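Local atomic coordinates of isomaltose glucohydrolase (Kribbella flavida, PDB entry 5Z3E), a protein that hydrolyses the alpha-1,6-glucosidic linkage of isomaltose from its non-reducing end, yielding beta-D-glucose and D-glucose, as part of intracellular cyclic tetrasaccharide degradation. Residues 145-150 / 196-201; 190-195 / 202-207; 71-76 / 131-136. The protein carries 1 engineered substitution. All blocks are in the same frame, centred on the assembly; numbering follows the deposited sequence. Where two conformers were deposited one is given.

Overall arrangement
The three contacts join loops and short elements of the helical barrel of this family 15 glycoside hydrolase. Contacts 1 and 2, their centres about 8 Å apart, share the loop between helices 175-188 and 206-220, which carries Glu-198, the inferred proton donor, and Asp-195, a predicted proton acceptor. They are joined by Gln-149 NE2 and Asp-195 O, 2.6 Å apart. Contact 3 lies about 13 Å from contact 1, centre to centre, and meets it through Thr-132 OG1 and Asp-147 O, 2.7 Å apart. The Trp-73 side chain lies about 4 Å from that of Glu-198, and each is about 4 Å from bound glycerol, probably from the crystallisation liquor. The inferred base is replaced by the engineered Ala-355.

Contact 1: residues 145-150 / 196-201; sequences WWDFQT and WWEEHV
Gln-149 and Glu-198 meet beside the active-site pocket of an (alpha/alpha)6 barrel, the fold of glycoside hydrolase family 15, where connecting loops rather than the helices themselves carry the chemistry. Glu-198 is the inferred proton donor, and the contact illustrates how a catalytic side chain can be touched along its chain by protein while each carboxylate oxygen takes a bridging water. The closer packing is built by Gln-149. Its CG lies beside the backbone N (chi1 -70°), and from there the extended chain carries the amide into the turn formed by residues 196-198. Gln-149 NE2 comes to 3.7 Å from Glu-198 CG and 3.3 Å from Trp-196 O. The amide is held at both of its ends from beyond the two segments: NE2 donates to Asp-195 O, and OE1 accepts from Arg-75 NH2, which, in this conformer, sets how the flat group is turned.

Asp-147 marks the transition to the looser side. Asp-147 CB comes to 4.1 Å from Glu-198 CD, yet the two carboxylates are linked by a water rather than by direct contact, and Ser-142 OG is a further hydrogen-bond partner of the aspartate. Here the links run through solvent, one water for each oxygen of Glu-198. The first water donates to Trp-146 O at 2.9 Å and to Glu-198 OE1 at 3.1 Å. The same segment 145-150 begins with Trp-145, a substrate-binding residue by similarity. Two conformers were modelled for both Gln-149 and Glu-198, and this account concerns one of each. In it the second water donates to Asp-147 OD2 at 2.6 Å and to Glu-198 OE2 at 2.9 Å.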
loop_
_atom_site.group_PDB
_atom_site.type_symbol
_atom_site.label_atom_id
_atom_site.label_comp_id
_atom_site.label_asym_id
_atom_site.label_seq_id
_atom_site.Cartn_x
_atom_site.Cartn_y
_atom_site.Cartn_z
ATOM N N TRP A 145 4.580 -1.363 -19.733
ATOM C CA TRP A 145 5.972 -1.674 -19.994
ATOM C C TRP A 145 6.882 -0.932 -19.000
ATOM O O TRP A 145 7.904 -1.471 -18.551
ATOM C CB TRP A 145 6.380 -1.330 -21.441
ATOM C CG TRP A 145 7.802 -1.653 -21.673
ATOM C CD1 TRP A 145 8.869 -0.807 -21.664
ATOM C CD2 TRP A 145 8.359 -2.966 -21.765
ATOM N NE1 TRP A 145 10.045 -1.498 -21.749
ATOM C CE2 TRP A 145 9.771 -2.844 -21.804
ATOM C CE3 TRP A 145 7.815 -4.257 -21.788
ATOM C CZ2 TRP A 145 10.614 -3.938 -21.873
ATOM C CZ3 TRP A 145 8.656 -5.346 -21.836
ATOM C CH2 TRP A 145 10.037 -5.181 -21.881
ATOM N N TRP A 146 6.535 0.324 -18.715
ATOM C CA TRP A 146 7.358 1.187 -17.905
ATOM C C TRP A 146 7.044 1.154 -16.417
ATOM O O TRP A 146 7.848 1.661 -15.635
ATOM C CB TRP A 146 7.285 2.631 -18.413
ATOM C CG TRP A 146 7.747 2.769 -19.795
ATOM C CD1 TRP A 146 6.992 3.023 -20.865
ATOM C CD2 TRP A 146 9.089 2.647 -20.253
ATOM N NE1 TRP A 146 7.775 3.090 -21.983
ATOM C CE2 TRP A 146 9.084 2.841 -21.640
ATOM C CE3 TRP A 146 10.288 2.361 -19.598
ATOM C CZ2 TRP A 146 10.244 2.804 -22.433
ATOM C CZ3 TRP A 146 11.431 2.271 -20.357
ATOM C CH2 TRP A 146 11.407 2.523 -21.746
ATOM N N ASP A 147 5.911 0.576 -16.006
ATOM C CA ASP A 147 5.551 0.601 -14.609
ATOM C C ASP A 147 4.759 -0.607 -14.117
ATOM O O ASP A 147 4.170 -0.526 -13.029
ATOM C CB ASP A 147 4.835 1.908 -14.245
ATOM C CG ASP A 147 3.456 1.999 -14.841
ATOM O OD1 ASP A 147 3.020 1.049 -15.513
ATOM O OD2 ASP A 147 2.788 3.044 -14.614
ATOM N N PHE A 148 4.823 -1.722 -14.819
ATOM C CA PHE A 148 4.124 -2.955 -14.454
ATOM C C PHE A 148 4.313 -3.304 -12.972
ATOM O O PHE A 148 5.443 -3.489 -12.504
ATOM C CB PHE A 148 4.655 -4.125 -15.303
ATOM C CG PHE A 148 4.133 -5.466 -14.891
ATOM C CD1 PHE A 148 2.779 -5.707 -14.745
ATOM C CD2 PHE A 148 5.002 -6.515 -14.659
ATOM C CE1 PHE A 148 2.311 -6.931 -14.336
ATOM C CE2 PHE A 148 4.529 -7.756 -14.246
ATOM C CZ PHE A 148 3.194 -7.960 -14.086
ATOM N N GLN A 149 3.192 -3.449 -12.260
ATOM C CA GLN A 149 3.161 -3.748 -10.832
ATOM C C GLN A 149 1.975 -4.652 -10.560
ATOM O O GLN A 149 0.884 -4.396 -11.100
ATOM C CB GLN A 149 2.952 -2.478 -9.989
ATOM C CG GLN A 149 4.155 -1.535 -9.980
ATOM C CD GLN A 149 3.898 -0.244 -9.196
ATOM O OE1 GLN A 149 2.772 0.191 -9.067
ATOM N NE2 GLN A 149 4.938 0.362 -8.667
ATOM N N THR A 150 2.124 -5.622 -9.665
ATOM C CA THR A 150 1.000 -6.450 -9.240
ATOM C C THR A 150 0.524 -6.154 -7.822
ATOM O O THR A 150 -0.509 -6.680 -7.411
ATOM C CB THR A 150 1.366 -7.915 -9.379
ATOM O OG1 THR A 150 2.602 -8.092 -8.708
ATOM C CG2 THR A 150 1.440 -8.331 -10.857
ATOM N N TRP A 196 7.087 -1.172 -5.436
ATOM C CA TRP A 196 6.126 -0.114 -5.145
ATOM C C TRP A 196 6.615 1.221 -5.661
ATOM O O TRP A 196 5.814 2.102 -5.946
ATOM C CB TRP A 196 5.878 0.081 -3.657
ATOM C CG TRP A 196 5.194 -1.006 -2.875
ATOM C CD1 TRP A 196 4.865 -2.314 -3.239
ATOM C CD2 TRP A 196 4.807 -0.874 -1.508
ATOM N NE1 TRP A 196 4.286 -2.949 -2.160
ATOM C CE2 TRP A 196 4.260 -2.114 -1.081
ATOM C CE3 TRP A 196 4.857 0.176 -0.603
ATOM C CZ2 TRP A 196 3.773 -2.309 0.214
ATOM C CZ3 TRP A 196 4.347 -0.019 0.679
ATOM C CH2 TRP A 196 3.839 -1.248 1.073
ATOM N N TRP A 197 7.933 1.395 -5.730
ATOM C CA TRP A 197 8.599 2.625 -6.083
ATOM C C TRP A 197 8.916 2.734 -7.568
ATOM O O TRP A 197 9.595 3.660 -7.998
ATOM C CB TRP A 197 9.870 2.779 -5.250
ATOM C CG TRP A 197 9.714 2.398 -3.811
ATOM C CD1 TRP A 197 10.543 1.544 -3.126
ATOM C CD2 TRP A 197 8.719 2.822 -2.865
ATOM N NE1 TRP A 197 10.131 1.430 -1.833
ATOM C CE2 TRP A 197 9.019 2.202 -1.645
ATOM C CE3 TRP A 197 7.588 3.656 -2.934
ATOM C CZ2 TRP A 197 8.264 2.426 -0.499
ATOM C CZ3 TRP A 197 6.845 3.864 -1.786
ATOM C CH2 TRP A 197 7.188 3.254 -0.592
ATOM N N GLU A 198 8.410 1.812 -8.376
ATOM C CA GLU A 198 8.639 1.816 -9.834
ATOM C C GLU A 198 10.053 1.576 -10.232
ATOM O O GLU A 198 10.541 2.140 -11.217
ATOM C CB GLU A 198 8.087 3.046 -10.523
ATOM C CG GLU A 198 6.701 3.153 -10.318
ATOM C CD GLU A 198 6.058 4.283 -11.070
ATOM O OE1 GLU A 198 6.739 4.998 -11.857
ATOM O OE2 GLU A 198 4.825 4.409 -10.902
ATOM N N GLU A 199 10.706 0.685 -9.526
ATOM C CA GLU A 199 12.093 0.335 -9.796
ATOM C C GLU A 199 12.261 -1.180 -9.981
ATOM O O GLU A 199 11.505 -1.984 -9.423
ATOM C CB GLU A 199 13.016 0.794 -8.672
ATOM C CG GLU A 199 12.977 2.310 -8.411
ATOM C CD GLU A 199 13.919 3.112 -9.290
ATOM O OE1 GLU A 199 13.732 4.340 -9.419
ATOM O OE2 GLU A 199 14.848 2.540 -9.823
ATOM N N HIS A 200 13.288 -1.562 -10.751
ATOM C CA HIS A 200 13.802 -2.932 -10.778
ATOM C C HIS A 200 12.783 -3.975 -11.250
ATOM O O HIS A 200 12.474 -4.928 -10.528
ATOM C CB HIS A 200 14.414 -3.329 -9.439
ATOM C CG HIS A 200 15.475 -2.406 -8.970
ATOM N ND1 HIS A 200 16.698 -2.354 -9.501
ATOM C CD2 HIS A 200 15.448 -1.438 -8.005
ATOM C CE1 HIS A 200 17.448 -1.384 -8.928
ATOM N NE2 HIS A 200 16.663 -0.854 -7.991
ATOM N N VAL A 201 12.371 -3.847 -12.503
ATOM C CA VAL A 201 11.362 -4.702 -13.110
ATOM C C VAL A 201 11.747 -6.164 -13.153
ATOM O O VAL A 201 10.880 -7.025 -13.279
ATOM C CB VAL A 201 11.052 -4.208 -14.529
ATOM C CG1 VAL A 201 12.180 -4.478 -15.508
ATOM C CG2 VAL A 201 9.760 -4.796 -15.054
HETATM O O HOH W 1 8.383 4.153 -14.314
HETATM O O HOH W 2 3.457 5.230 -13.288
#

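Contact 2: residues 190-195 / 202-207; sequences DRPCYD and EHRHVS
The backbone from Asp-190 to Asp-195 meets that from Glu-202 to His-205 almost at right angles (84°), and Cys-193 N donates to His-203 O at 3.1 Å. The first segment and residues 202-205 belong to one loop of the (alpha/alpha)6 barrel; the second segment then runs on into helix 206-220, with His-205 at its N-cap position. On the outer side Arg-204 runs beside Pro-192, Arg-204 CG lying 3.7 Å from Pro-192 CA. A bend at chi3 (-68°) then swings the guanidinium back to the start of the loop, where Arg-204 NH1 donates in the carbonyl plane to a lone pair of Asp-190 O at 3.0 Å. With an alanine here, that carbonyl would probably be left without its charged donor and Pro-192 without its aliphatic neighbour. On the buried side the His-205 ring is hemmed in from several directions. Cys-193 O lies at its edge, and NE2 donates to His-200 O. Asp-195, a predicted proton acceptor, receives Glu-199 N on OD1, while its methylene makes a CH-pi contact over the imidazole: Asp-195 CB sits 3.4 Å from the centroid of the His-205 ring, 9° off the ring normal.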
loop_
_atom_site.group_PDB
_atom_site.type_symbol
_atom_site.label_atom_id
_atom_site.label_comp_id
_atom_site.label_asym_id
_atom_site.label_seq_id
_atom_site.Cartn_x
_atom_site.Cartn_y
_atom_site.Cartn_z
ATOM N N ASP A 190 4.005 -14.789 -9.271
ATOM C CA ASP A 190 5.409 -15.136 -9.240
ATOM C C ASP A 190 6.213 -14.462 -10.337
ATOM O O ASP A 190 7.409 -14.754 -10.495
ATOM C CB ASP A 190 5.626 -16.627 -9.280
ATOM C CG ASP A 190 5.127 -17.272 -10.529
ATOM O OD1 ASP A 190 4.304 -16.700 -11.236
ATOM O OD2 ASP A 190 5.614 -18.441 -10.790
ATOM N N ARG A 191 5.610 -13.530 -11.050
ATOM C CA ARG A 191 6.275 -12.804 -12.109
ATOM C C ARG A 191 7.085 -11.633 -11.547
ATOM O O ARG A 191 6.606 -10.909 -10.689
ATOM C CB ARG A 191 5.185 -12.239 -13.024
ATOM C CG ARG A 191 5.634 -11.650 -14.270
ATOM C CD ARG A 191 4.405 -11.250 -15.080
ATOM N NE ARG A 191 4.757 -10.547 -16.257
ATOM C CZ ARG A 191 4.456 -10.921 -17.493
ATOM N NH1 ARG A 191 3.817 -12.082 -17.743
ATOM N NH2 ARG A 191 4.762 -10.121 -18.423
ATOM N N PRO A 192 8.306 -11.406 -12.072
ATOM C CA PRO A 192 9.031 -10.168 -11.773
ATOM C C PRO A 192 8.184 -8.948 -12.130
ATOM O O PRO A 192 7.424 -8.963 -13.106
ATOM C CB PRO A 192 10.280 -10.271 -12.656
ATOM C CG PRO A 192 10.505 -11.765 -12.859
ATOM C CD PRO A 192 9.097 -12.316 -12.931
ATOM N N CYS A 193 8.332 -7.872 -11.367
ATOM C CA CYS A 193 7.684 -6.635 -11.731
ATOM C C CYS A 193 8.400 -5.488 -11.032
ATOM O O CYS A 193 9.275 -5.700 -10.188
ATOM C CB CYS A 193 6.187 -6.653 -11.409
ATOM S SG CYS A 193 5.765 -6.658 -9.651
ATOM N N TYR A 194 8.035 -4.250 -11.371
ATOM C CA TYR A 194 8.586 -3.109 -10.650
ATOM C C TYR A 194 8.068 -3.133 -9.206
ATOM O O TYR A 194 6.944 -3.574 -8.940
ATOM C CB TYR A 194 8.173 -1.792 -11.305
ATOM C CG TYR A 194 8.708 -1.540 -12.709
ATOM C CD1 TYR A 194 7.983 -1.951 -13.827
ATOM C CD2 TYR A 194 9.880 -0.870 -12.941
ATOM C CE1 TYR A 194 8.404 -1.700 -15.121
ATOM C CE2 TYR A 194 10.306 -0.599 -14.295
ATOM C CZ TYR A 194 9.541 -1.033 -15.337
ATOM O OH TYR A 194 9.966 -0.758 -16.627
ATOM N N ASP A 195 8.882 -2.619 -8.300
ATOM C CA ASP A 195 8.514 -2.506 -6.901
ATOM C C ASP A 195 7.499 -1.383 -6.687
ATOM O O ASP A 195 7.091 -0.706 -7.640
ATOM C CB ASP A 195 9.754 -2.384 -6.031
ATOM C CG ASP A 195 10.582 -1.137 -6.246
ATOM O OD1 ASP A 195 10.084 -0.172 -6.829
ATOM O OD2 ASP A 195 11.744 -1.173 -5.756
ATOM N N GLU A 202 13.053 -6.459 -13.108
ATOM C CA GLU A 202 13.512 -7.833 -13.232
ATOM C C GLU A 202 13.437 -8.621 -11.927
ATOM O O GLU A 202 13.603 -9.846 -11.953
ATOM C CB GLU A 202 14.933 -7.918 -13.801
ATOM C CG GLU A 202 16.074 -7.652 -12.870
ATOM C CD GLU A 202 16.400 -6.233 -12.648
ATOM O OE1 GLU A 202 15.553 -5.310 -12.776
ATOM O OE2 GLU A 202 17.628 -6.018 -12.316
ATOM N N HIS A 203 13.218 -7.936 -10.807
ATOM C CA HIS A 203 13.238 -8.557 -9.511
ATOM C C HIS A 203 11.837 -8.865 -8.990
ATOM O O HIS A 203 10.833 -8.460 -9.568
ATOM C CB HIS A 203 14.086 -7.691 -8.541
ATOM C CG HIS A 203 15.540 -7.903 -8.723
ATOM N ND1 HIS A 203 16.091 -9.154 -8.594
ATOM C CD2 HIS A 203 16.553 -7.049 -9.017
ATOM C CE1 HIS A 203 17.396 -9.044 -8.791
ATOM N NE2 HIS A 203 17.700 -7.784 -9.069
ATOM N N ARG A 204 11.808 -9.637 -7.899
ATOM C CA ARG A 204 10.573 -10.017 -7.218
ATOM C C ARG A 204 10.671 -9.466 -5.812
ATOM O O ARG A 204 11.525 -9.866 -5.012
ATOM C CB ARG A 204 10.365 -11.520 -7.269
ATOM C CG ARG A 204 10.171 -11.982 -8.711
ATOM C CD ARG A 204 9.776 -13.395 -8.898
ATOM N NE ARG A 204 10.831 -14.319 -8.533
ATOM C CZ ARG A 204 10.666 -15.625 -8.543
ATOM N NH1 ARG A 204 9.500 -16.144 -8.919
ATOM N NH2 ARG A 204 11.648 -16.426 -8.176
ATOM N N HIS A 205 9.832 -8.478 -5.555
ATOM C CA HIS A 205 9.972 -7.608 -4.398
ATOM C C HIS A 205 9.162 -8.147 -3.244
ATOM O O HIS A 205 7.999 -8.496 -3.405
ATOM C CB HIS A 205 9.559 -6.189 -4.785
ATOM C CG HIS A 205 10.368 -5.709 -5.919
ATOM N ND1 HIS A 205 11.661 -5.263 -5.750
ATOM C CD2 HIS A 205 10.080 -5.722 -7.244
ATOM C CE1 HIS A 205 12.126 -4.994 -6.952
ATOM N NE2 HIS A 205 11.204 -5.269 -7.880
ATOM N N VAL A 206 9.757 -8.216 -2.055
ATOM C CA VAL A 206 9.105 -8.866 -0.934
ATOM C C VAL A 206 7.844 -8.117 -0.493
ATOM O O VAL A 206 6.867 -8.788 -0.133
ATOM C CB VAL A 206 10.124 -9.152 0.179
ATOM C CG1 VAL A 206 9.465 -9.679 1.438
ATOM C CG2 VAL A 206 11.141 -10.169 -0.331
ATOM N N SER A 207 7.799 -6.788 -0.564
ATOM C CA SER A 207 6.568 -6.107 -0.207
ATOM C C SER A 207 5.488 -6.209 -1.295
ATOM O O SER A 207 4.313 -5.972 -1.000
ATOM C CB SER A 207 6.799 -4.663 0.192
ATOM O OG SER A 207 7.281 -3.928 -0.910
#

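Contact 3: residues 71-76 / 131-136; sequences YAWLRD and PTRFTF
A two-stranded antiparallel sheet, reduced to its shortest form, joins Ala-72 to Phe-134 just before helix 74-87. The two residues form a hydrogen-bonded pair: Ala-72 N donates to Phe-134 O at 2.9 Å, and Phe-134 N returns the bond to Ala-72 O at 3.0 Å. Past the sheet, where Trp-73 takes the N-cap position and its side chain nears that of Glu-198, the inferred proton donor, a water accepts from Leu-74 N at 2.8 Å and donates to Thr-132 O at 2.6 Å. Arg-133, extended from CG to NE, lies alongside Trp-73: Arg-133 CG makes an off-centre CH-pi contact 4.0 Å from the centroid of the Trp-73 six-membered ring, and Arg-133 NE reaches Trp-73 CZ2 at 3.4 Å. One guanidinium face meets that indole, the planes 48° apart. Arg-133 CD stands over a face of the Tyr-71 ring, 4.2 Å from its centroid, whereas the guanidinium edge turns to Tyr-71 and NH1 hydrogen-bonds to Ala-67 O. Leu-74 CG lies 4.1 Å from Phe-134 CE2. Ala-72 and Phe-134 pack on Trp-99 of helix 90-105 and Phe-134 on its Val-103, while Leu-74 reaches Val-100; Tyr-153 of helix 151-167 touches both Leu-74 and Phe-134.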
loop_
_atom_site.group_PDB
_atom_site.type_symbol
_atom_site.label_atom_id
_atom_site.label_comp_id
_atom_site.label_asym_id
_atom_site.label_seq_id
_atom_site.Cartn_x
_atom_site.Cartn_y
_atom_site.Cartn_z
ATOM N N TYR A 71 -4.868 10.890 -11.896
ATOM C CA TYR A 71 -4.615 9.465 -11.785
ATOM C C TYR A 71 -4.891 8.924 -10.394
ATOM O O TYR A 71 -4.689 9.594 -9.369
ATOM C CB TYR A 71 -3.182 9.129 -12.194
ATOM C CG TYR A 71 -2.872 9.553 -13.613
ATOM C CD1 TYR A 71 -3.514 8.974 -14.686
ATOM C CD2 TYR A 71 -1.945 10.544 -13.879
ATOM C CE1 TYR A 71 -3.251 9.374 -15.982
ATOM C CE2 TYR A 71 -1.669 10.940 -15.173
ATOM C CZ TYR A 71 -2.310 10.342 -16.223
ATOM O OH TYR A 71 -2.045 10.724 -17.518
ATOM N N ALA A 72 -5.314 7.666 -10.390
ATOM C CA ALA A 72 -5.553 6.879 -9.194
ATOM C C ALA A 72 -4.718 5.614 -9.238
ATOM O O ALA A 72 -4.541 5.016 -10.301
ATOM C CB ALA A 72 -7.008 6.521 -9.083
ATOM N N TRP A 73 -4.241 5.201 -8.069
ATOM C CA TRP A 73 -3.517 3.967 -7.880
ATOM C C TRP A 73 -4.285 3.088 -6.910
ATOM O O TRP A 73 -4.816 3.570 -5.902
ATOM C CB TRP A 73 -2.147 4.218 -7.262
ATOM C CG TRP A 73 -1.045 4.690 -8.159
ATOM C CD1 TRP A 73 0.054 3.956 -8.484
ATOM C CD2 TRP A 73 -0.843 5.979 -8.744
ATOM N NE1 TRP A 73 0.921 4.679 -9.240
ATOM C CE2 TRP A 73 0.405 5.937 -9.413
ATOM C CE3 TRP A 73 -1.562 7.182 -8.756
ATOM C CZ2 TRP A 73 0.948 7.049 -10.049
ATOM C CZ3 TRP A 73 -1.034 8.291 -9.406
ATOM C CH2 TRP A 73 0.216 8.213 -10.048
ATOM N N LEU A 74 -4.308 1.782 -7.167
ATOM C CA LEU A 74 -4.916 0.857 -6.230
ATOM C C LEU A 74 -4.142 0.765 -4.912
ATOM O O LEU A 74 -4.755 0.552 -3.867
ATOM C CB LEU A 74 -5.091 -0.535 -6.840
ATOM C CG LEU A 74 -5.986 -0.590 -8.050
ATOM C CD1 LEU A 74 -6.183 -2.035 -8.465
ATOM C CD2 LEU A 74 -7.292 0.083 -7.836
ATOM N N ARG A 75 -2.816 0.910 -4.941
ATOM C CA ARG A 75 -2.014 0.905 -3.710
ATOM C C ARG A 75 -2.424 2.069 -2.812
ATOM O O ARG A 75 -2.925 1.888 -1.703
ATOM C CB ARG A 75 -0.534 0.935 -4.071
ATOM C CG ARG A 75 0.402 1.218 -2.919
ATOM C CD ARG A 75 1.852 1.065 -3.322
ATOM N NE ARG A 75 2.228 2.001 -4.346
ATOM C CZ ARG A 75 2.489 1.702 -5.623
ATOM N NH1 ARG A 75 2.715 2.683 -6.469
ATOM N NH2 ARG A 75 2.551 0.450 -6.016
ATOM N N ASP A 76 -2.238 3.291 -3.317
ATOM C CA ASP A 76 -2.586 4.461 -2.522
ATOM C C ASP A 76 -4.047 4.395 -2.113
ATOM O O ASP A 76 -4.422 4.702 -0.984
ATOM C CB ASP A 76 -2.382 5.756 -3.306
ATOM C CG ASP A 76 -0.950 6.024 -3.717
ATOM O OD1 ASP A 76 -0.346 5.097 -4.295
ATOM O OD2 ASP A 76 -0.464 7.158 -3.475
ATOM N N PRO A 131 -2.865 -2.312 -15.826
ATOM C CA PRO A 131 -2.082 -1.094 -15.585
ATOM C C PRO A 131 -1.815 -0.809 -14.115
ATOM O O PRO A 131 -2.412 -1.412 -13.204
ATOM C CB PRO A 131 -2.941 0.002 -16.197
ATOM C CG PRO A 131 -4.323 -0.506 -15.926
ATOM C CD PRO A 131 -4.248 -1.995 -16.205
ATOM N N THR A 132 -0.931 0.160 -13.935
ATOM C CA THR A 132 -0.611 0.750 -12.646
ATOM C C THR A 132 -1.429 2.025 -12.442
ATOM O O THR A 132 -2.243 2.107 -11.527
ATOM C CB THR A 132 0.888 0.990 -12.575
ATOM O OG1 THR A 132 1.488 -0.304 -12.571
ATOM C CG2 THR A 132 1.277 1.779 -11.343
ATOM N N ARG A 133 -1.270 3.026 -13.287
ATOM C CA ARG A 133 -2.111 4.218 -13.179
ATOM C C ARG A 133 -3.437 3.984 -13.848
ATOM O O ARG A 133 -3.471 3.464 -14.973
ATOM C CB ARG A 133 -1.451 5.444 -13.824
ATOM C CG ARG A 133 -0.120 5.823 -13.228
ATOM C CD ARG A 133 0.307 7.184 -13.713
ATOM N NE ARG A 133 1.691 7.464 -13.373
ATOM C CZ ARG A 133 2.218 8.680 -13.392
ATOM N NH1 ARG A 133 1.500 9.713 -13.799
ATOM N NH2 ARG A 133 3.424 8.852 -12.958
ATOM N N PHE A 134 -4.512 4.427 -13.211
ATOM C CA PHE A 134 -5.853 4.471 -13.813
ATOM C C PHE A 134 -6.288 5.910 -13.919
ATOM O O PHE A 134 -6.076 6.719 -13.006
ATOM C CB PHE A 134 -6.862 3.723 -12.951
ATOM C CG PHE A 134 -6.713 2.244 -12.982
ATOM C CD1 PHE A 134 -7.304 1.523 -13.988
ATOM C CD2 PHE A 134 -5.952 1.560 -12.026
ATOM C CE1 PHE A 134 -7.190 0.141 -14.028
ATOM C CE2 PHE A 134 -5.833 0.183 -12.075
ATOM C CZ PHE A 134 -6.475 -0.515 -13.065
ATOM N N THR A 135 -6.962 6.227 -15.014
ATOM C CA THR A 135 -7.720 7.455 -15.078
ATOM C C THR A 135 -8.995 7.277 -14.249
ATOM O O THR A 135 -9.398 6.161 -13.900
ATOM C CB THR A 135 -8.092 7.771 -16.556
ATOM O OG1 THR A 135 -8.962 6.753 -17.045
ATOM C CG2 THR A 135 -6.845 7.855 -17.427
ATOM N N PHE A 136 -9.688 8.375 -13.947
ATOM C CA PHE A 136 -10.859 8.289 -13.101
ATOM C C PHE A 136 -12.022 7.588 -13.790
ATOM O O PHE A 136 -12.918 7.098 -13.102
ATOM C CB PHE A 136 -11.259 9.664 -12.570
ATOM C CG PHE A 136 -10.193 10.350 -11.749
ATOM C CD1 PHE A 136 -9.259 9.664 -10.992
ATOM C CD2 PHE A 136 -10.120 11.754 -11.734
ATOM C CE1 PHE A 136 -8.268 10.336 -10.275
ATOM C CE2 PHE A 136 -9.111 12.415 -11.000
ATOM C CZ PHE A 136 -8.214 11.716 -10.288
HETATM O O HOH W 3 -2.941 0.729 -9.390
#